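Local coordinates for protein amidohydrolase (Thermotoga maritima, PDB 3OOQ) that is a probable hydrolase of the amidohydrolase family, possibly with allantoinase activity, though its true substrate is not established, at residues V5-I17 and D42-F56. Residues are numbered along the deposited sequence; the frame is centred on the assembly and turned at random.
Sequences VKILFKNATVFPI and DPDAEIVDLTGKFLF
Phe15 and Phe56 lie side by side in an offset stack, their centroids 4.4 Å apart. With the planes only 14° from parallel, Phe15 CB rests over the centre of the Phe56 ring, a CH-pi contact of 3.7 Å to the centroid. Beyond them, Phe15 CE1 meets the edge of the Phe54 ring, and Thr13 CB sits over a face of that ring. Further back, Leu50 CD1 comes within 3.5 Å of Phe9 CD1; with CG anti to its carbonyl carbon (chi1 -65°), Phe9 lies alongside Val48, while Ile7 CG2 sits over the rim of one ring face. Small Ala12 lets Leu50 CB and Leu55 CB close in on its CB.

Strands 7-10 and 46-49, then 12-14 and 54-56, pair in parallel through backbone hydrogen bonds, the register slipping by two where the chain turns at Asn11. There Asn11 ND2 gives a straight bond (164°), in its amide plane, to Thr51 OG1 (2.9 Å), whose hydroxyl donates in turn to the syn lone pair of Asp49 OD1. Gly52 takes the third position of the type II turn Leu50-Lys53, where positive phi would jam a CB against Thr51 O; a water links its N to Asn11 O.

At the other end, Asp42 OD2 forms a long salt bridge with Lys6 NZ (3.9 Å), whose stronger partner is Glu34. On its anti side, from opposite faces, OD1 accepts from Asp44 N, an Asx turn, and Ala45 N, an Asx motif. An alanine at Asp42 would probably leave this turn less firmly fixed and Lys6 without its weaker counter-charge.

Strand 7-10 runs between 46-49 and antiparallel 24-29, Tyr379 meets Phe9 edge-to-face, strand 361-364 packs on Leu50 and Leu55, and helix 329-334 touches Phe15 and Phe56, placing the contact in the small beta domain beside the amidohydrolase barrel.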
loop_
_atom_site.group_PDB
_atom_site.type_symbol
_atom_site.label_atom_id
_atom_site.label_comp_id
_atom_site.label_asym_id
_atom_site.label_seq_id
_atom_site.Cartn_x
_atom_site.Cartn_y
_atom_site.Cartn_z
ATOM N N VAL F 5 -39.736 -8.565 53.951
ATOM C CA VAL F 5 -39.012 -9.524 53.064
ATOM C C VAL F 5 -37.506 -9.573 53.407
ATOM O O VAL F 5 -36.624 -9.414 52.543
ATOM C CB VAL F 5 -39.297 -9.250 51.547
ATOM C CG1 VAL F 5 -38.733 -7.881 51.094
ATOM C CG2 VAL F 5 -38.793 -10.409 50.660
ATOM N N LYS F 6 -37.223 -9.784 54.690
ATOM C CA LYS F 6 -35.872 -10.115 55.128
ATOM C C LYS F 6 -35.575 -11.558 54.725
ATOM O O LYS F 6 -36.500 -12.357 54.535
ATOM C CB LYS F 6 -35.736 -9.947 56.646
ATOM C CG LYS F 6 -36.030 -8.544 57.144
ATOM C CD LYS F 6 -36.314 -8.536 58.622
ATOM C CE LYS F 6 -35.137 -8.072 59.446
ATOM N NZ LYS F 6 -35.334 -6.685 59.974
ATOM N N ILE F 7 -34.294 -11.880 54.566
ATOM C CA ILE F 7 -33.870 -13.259 54.373
ATOM C C ILE F 7 -32.923 -13.644 55.499
ATOM O O ILE F 7 -31.986 -12.910 55.823
ATOM C CB ILE F 7 -33.161 -13.476 53.025
ATOM C CG1 ILE F 7 -34.108 -13.205 51.848
ATOM C CG2 ILE F 7 -32.597 -14.881 52.939
ATOM C CD1 ILE F 7 -33.397 -13.160 50.499
ATOM N N LEU F 8 -33.163 -14.806 56.085
ATOM C CA LEU F 8 -32.332 -15.298 57.161
ATOM C C LEU F 8 -31.666 -16.593 56.718
ATOM O O LEU F 8 -32.322 -17.629 56.577
ATOM C CB LEU F 8 -33.179 -15.502 58.422
ATOM C CG LEU F 8 -32.510 -16.039 59.685
ATOM C CD1 LEU F 8 -31.257 -15.218 60.045
ATOM C CD2 LEU F 8 -33.512 -16.101 60.853
ATOM N N PHE F 9 -30.363 -16.528 56.478
ATOM C CA PHE F 9 -29.610 -17.709 56.072
ATOM C C PHE F 9 -29.172 -18.450 57.314
ATOM O O PHE F 9 -28.502 -17.877 58.169
ATOM C CB PHE F 9 -28.393 -17.322 55.225
ATOM C CG PHE F 9 -28.744 -16.687 53.905
ATOM C CD1 PHE F 9 -29.100 -17.475 52.808
ATOM C CD2 PHE F 9 -28.707 -15.299 53.753
ATOM C CE1 PHE F 9 -29.431 -16.889 51.575
ATOM C CE2 PHE F 9 -29.016 -14.702 52.521
ATOM C CZ PHE F 9 -29.375 -15.506 51.427
ATOM N N LYS F 10 -29.544 -19.719 57.421
ATOM C CA LYS F 10 -29.295 -20.475 58.660
ATOM C C LYS F 10 -28.266 -21.601 58.523
ATOM O O LYS F 10 -28.336 -22.410 57.601
ATOM C CB LYS F 10 -30.619 -21.033 59.240
ATOM C CG LYS F 10 -31.639 -19.939 59.584
ATOM C CD LYS F 10 -31.974 -19.790 61.080
ATOM C CE LYS F 10 -30.934 -20.347 62.062
ATOM N NZ LYS F 10 -31.090 -19.695 63.406
ATOM N N ASN F 11 -27.329 -21.645 59.467
ATOM C CA ASN F 11 -26.493 -22.827 59.688
ATOM C C ASN F 11 -25.487 -23.157 58.573
ATOM O O ASN F 11 -25.026 -24.294 58.451
ATOM C CB ASN F 11 -27.380 -24.043 60.053
ATOM C CG ASN F 11 -26.608 -25.155 60.745
ATOM O OD1 ASN F 11 -25.713 -24.909 61.556
ATOM N ND2 ASN F 11 -26.948 -26.389 60.417
ATOM N N ALA F 12 -25.138 -22.150 57.773
ATOM C CA ALA F 12 -24.013 -22.248 56.855
ATOM C C ALA F 12 -22.708 -22.230 57.639
ATOM O O ALA F 12 -22.669 -21.782 58.788
ATOM C CB ALA F 12 -24.031 -21.073 55.870
ATOM N N THR F 13 -21.633 -22.711 57.019
ATOM C CA THR F 13 -20.295 -22.297 57.441
ATOM C C THR F 13 -20.102 -20.931 56.772
ATOM O O THR F 13 -19.998 -20.829 55.535
ATOM C CB THR F 13 -19.201 -23.282 57.004
ATOM O OG1 THR F 13 -19.486 -24.584 57.534
ATOM C CG2 THR F 13 -17.809 -22.814 57.482
ATOM N N VAL F 14 -20.095 -19.888 57.600
ATOM C CA VAL F 14 -20.024 -18.507 57.127
ATOM C C VAL F 14 -18.570 -18.053 57.106
ATOM O O VAL F 14 -17.855 -18.193 58.109
ATOM C CB VAL F 14 -20.887 -17.524 58.010
ATOM C CG1 VAL F 14 -20.831 -16.085 57.457
ATOM C CG2 VAL F 14 -22.338 -17.993 58.092
ATOM N N PHE F 15 -18.150 -17.512 55.963
ATOM C CA PHE F 15 -16.825 -16.940 55.786
ATOM C C PHE F 15 -16.920 -15.416 55.645
ATOM O O PHE F 15 -17.039 -14.904 54.522
ATOM C CB PHE F 15 -16.156 -17.551 54.540
ATOM C CG PHE F 15 -15.472 -18.866 54.799
ATOM C CD1 PHE F 15 -16.207 -20.040 54.962
ATOM C CD2 PHE F 15 -14.089 -18.938 54.858
ATOM C CE1 PHE F 15 -15.577 -21.267 55.202
ATOM C CE2 PHE F 15 -13.442 -20.164 55.097
ATOM C CZ PHE F 15 -14.200 -21.329 55.270
ATOM N N PRO F 16 -16.860 -14.675 56.776
ATOM C CA PRO F 16 -16.909 -13.209 56.692
ATOM C C PRO F 16 -15.705 -12.594 55.965
ATOM O O PRO F 16 -15.807 -11.455 55.486
ATOM C CB PRO F 16 -16.889 -12.760 58.162
ATOM C CG PRO F 16 -17.211 -13.952 58.964
ATOM C CD PRO F 16 -16.745 -15.138 58.176
ATOM N N ILE F 17 -14.594 -13.345 55.928
ATOM C CA ILE F 17 -13.310 -12.979 55.309
ATOM C C ILE F 17 -12.466 -12.101 56.196
ATOM O O ILE F 17 -11.280 -12.342 56.344
ATOM C CB ILE F 17 -13.426 -12.305 53.882
ATOM C CG1 ILE F 17 -14.025 -13.260 52.847
ATOM C CG2 ILE F 17 -12.056 -11.772 53.420
ATOM C CD1 ILE F 17 -13.392 -14.643 52.793
ATOM N N ASP F 42 -35.438 -14.310 63.530
ATOM C CA ASP F 42 -36.265 -13.204 63.045
ATOM C C ASP F 42 -37.594 -13.745 62.538
ATOM O O ASP F 42 -37.628 -14.523 61.577
ATOM C CB ASP F 42 -35.555 -12.366 61.969
ATOM C CG ASP F 42 -36.242 -11.016 61.717
ATOM O OD1 ASP F 42 -37.342 -10.987 61.118
ATOM O OD2 ASP F 42 -35.669 -9.977 62.109
ATOM N N PRO F 43 -38.694 -13.324 63.189
ATOM C CA PRO F 43 -40.017 -13.935 63.011
ATOM C C PRO F 43 -40.612 -13.700 61.626
ATOM O O PRO F 43 -41.402 -14.514 61.142
ATOM C CB PRO F 43 -40.870 -13.237 64.083
ATOM C CG PRO F 43 -40.200 -11.907 64.298
ATOM C CD PRO F 43 -38.731 -12.168 64.112
ATOM N N ASP F 44 -40.218 -12.597 61.002
ATOM C CA ASP F 44 -40.777 -12.181 59.719
ATOM C C ASP F 44 -39.945 -12.682 58.534
ATOM O O ASP F 44 -40.481 -12.920 57.443
ATOM C CB ASP F 44 -40.895 -10.648 59.688
ATOM C CG ASP F 44 -41.606 -10.091 60.920
ATOM O OD1 ASP F 44 -42.648 -10.670 61.316
ATOM O OD2 ASP F 44 -41.124 -9.081 61.490
ATOM N N ALA F 45 -38.640 -12.844 58.763
ATOM C CA ALA F 45 -37.689 -13.256 57.726
ATOM C C ALA F 45 -38.008 -14.614 57.099
ATOM O O ALA F 45 -38.312 -15.572 57.810
ATOM C CB ALA F 45 -36.270 -13.271 58.295
ATOM N N GLU F 46 -37.937 -14.683 55.769
ATOM C CA GLU F 46 -37.975 -15.968 55.068
ATOM C C GLU F 46 -36.698 -16.699 55.445
ATOM O O GLU F 46 -35.615 -16.121 55.410
ATOM C CB GLU F 46 -38.042 -15.779 53.549
ATOM C CG GLU F 46 -38.180 -17.080 52.747
ATOM C CD GLU F 46 -37.536 -17.013 51.359
ATOM O OE1 GLU F 46 -37.612 -15.949 50.687
ATOM O OE2 GLU F 46 -36.956 -18.042 50.932
ATOM N N ILE F 47 -36.807 -17.961 55.826
ATOM C CA ILE F 47 -35.600 -18.657 56.217
ATOM C C ILE F 47 -35.077 -19.534 55.079
ATOM O O ILE F 47 -35.834 -20.216 54.398
ATOM C CB ILE F 47 -35.723 -19.393 57.605
ATOM C CG1 ILE F 47 -35.879 -20.902 57.453
ATOM C CG2 ILE F 47 -36.780 -18.750 58.514
ATOM C CD1 ILE F 47 -34.525 -21.628 57.493
ATOM N N VAL F 48 -33.769 -19.453 54.862
ATOM C CA VAL F 48 -33.084 -20.293 53.906
ATOM C C VAL F 48 -32.100 -21.148 54.681
ATOM O O VAL F 48 -31.147 -20.648 55.273
ATOM C CB VAL F 48 -32.341 -19.459 52.852
ATOM C CG1 VAL F 48 -31.647 -20.362 51.844
ATOM C CG2 VAL F 48 -33.318 -18.507 52.158
ATOM N N ASP F 49 -32.343 -22.448 54.671
ATOM C CA ASP F 49 -31.506 -23.383 55.392
ATOM C C ASP F 49 -30.280 -23.718 54.557
ATOM O O ASP F 49 -30.407 -24.208 53.432
ATOM C CB ASP F 49 -32.313 -24.640 55.751
ATOM C CG ASP F 49 -31.440 -25.789 56.231
ATOM O OD1 ASP F 49 -30.571 -25.571 57.092
ATOM O OD2 ASP F 49 -31.642 -26.925 55.745
ATOM N N LEU F 50 -29.100 -23.465 55.109
ATOM C CA LEU F 50 -27.859 -23.719 54.389
ATOM C C LEU F 50 -26.970 -24.712 55.114
ATOM O O LEU F 50 -25.731 -24.671 54.981
ATOM C CB LEU F 50 -27.087 -22.411 54.117
ATOM C CG LEU F 50 -27.755 -21.305 53.285
ATOM C CD1 LEU F 50 -26.840 -20.088 53.201
ATOM C CD2 LEU F 50 -28.146 -21.788 51.896
ATOM N N THR F 51 -27.599 -25.596 55.889
ATOM C CA THR F 51 -26.888 -26.709 56.530
ATOM C C THR F 51 -26.037 -27.462 55.503
ATOM O O THR F 51 -26.546 -27.882 54.459
ATOM C CB THR F 51 -27.885 -27.705 57.184
ATOM O OG1 THR F 51 -28.680 -27.006 58.148
ATOM C CG2 THR F 51 -27.138 -28.863 57.869
ATOM N N GLY F 52 -24.746 -27.617 55.785
ATOM C CA GLY F 52 -23.856 -28.322 54.862
ATOM C C GLY F 52 -23.240 -27.456 53.767
ATOM O O GLY F 52 -22.357 -27.919 53.036
ATOM N N LYS F 53 -23.683 -26.198 53.669
ATOM C CA LYS F 53 -23.235 -25.270 52.624
ATOM C C LYS F 53 -22.269 -24.217 53.194
ATOM O O LYS F 53 -22.077 -24.131 54.404
ATOM C CB LYS F 53 -24.441 -24.561 51.985
ATOM C CG LYS F 53 -25.629 -25.458 51.627
ATOM C CD LYS F 53 -25.281 -26.431 50.510
ATOM C CE LYS F 53 -26.390 -27.455 50.232
ATOM N NZ LYS F 53 -25.871 -28.382 49.186
ATOM N N PHE F 54 -21.658 -23.430 52.306
ATOM C CA PHE F 54 -20.704 -22.382 52.669
ATOM C C PHE F 54 -21.215 -21.067 52.112
ATOM O O PHE F 54 -21.638 -21.009 50.960
ATOM C CB PHE F 54 -19.320 -22.687 52.090
ATOM C CG PHE F 54 -18.655 -23.888 52.695
ATOM C CD1 PHE F 54 -19.264 -25.137 52.659
ATOM C CD2 PHE F 54 -17.411 -23.772 53.290
ATOM C CE1 PHE F 54 -18.634 -26.264 53.243
ATOM C CE2 PHE F 54 -16.773 -24.880 53.872
ATOM C CZ PHE F 54 -17.388 -26.124 53.853
ATOM N N LEU F 55 -21.183 -20.020 52.928
ATOM C CA LEU F 55 -21.670 -18.716 52.518
ATOM C C LEU F 55 -20.505 -17.742 52.463
ATOM O O LEU F 55 -19.843 -17.493 53.480
ATOM C CB LEU F 55 -22.755 -18.209 53.473
ATOM C CG LEU F 55 -23.552 -16.978 53.055
ATOM C CD1 LEU F 55 -24.341 -17.216 51.776
ATOM C CD2 LEU F 55 -24.497 -16.568 54.178
ATOM N N PHE F 56 -20.260 -17.195 51.270
ATOM C CA PHE F 56 -19.128 -16.311 51.035
ATOM C C PHE F 56 -19.637 -14.960 50.579
ATOM O O PHE F 56 -20.763 -14.872 50.099
ATOM C CB PHE F 56 -18.198 -16.925 49.977
ATOM C CG PHE F 56 -17.196 -17.893 50.548
ATOM C CD1 PHE F 56 -17.593 -19.150 50.985
ATOM C CD2 PHE F 56 -15.854 -17.537 50.664
ATOM C CE1 PHE F 56 -16.676 -20.039 51.523
ATOM C CE2 PHE F 56 -14.921 -18.428 51.191
ATOM C CZ PHE F 56 -15.334 -19.678 51.626
HETATM O O HOH W 1 -23.534 -26.218 57.998
HETATM O O HOH W 2 -21.407 -25.888 56.189
#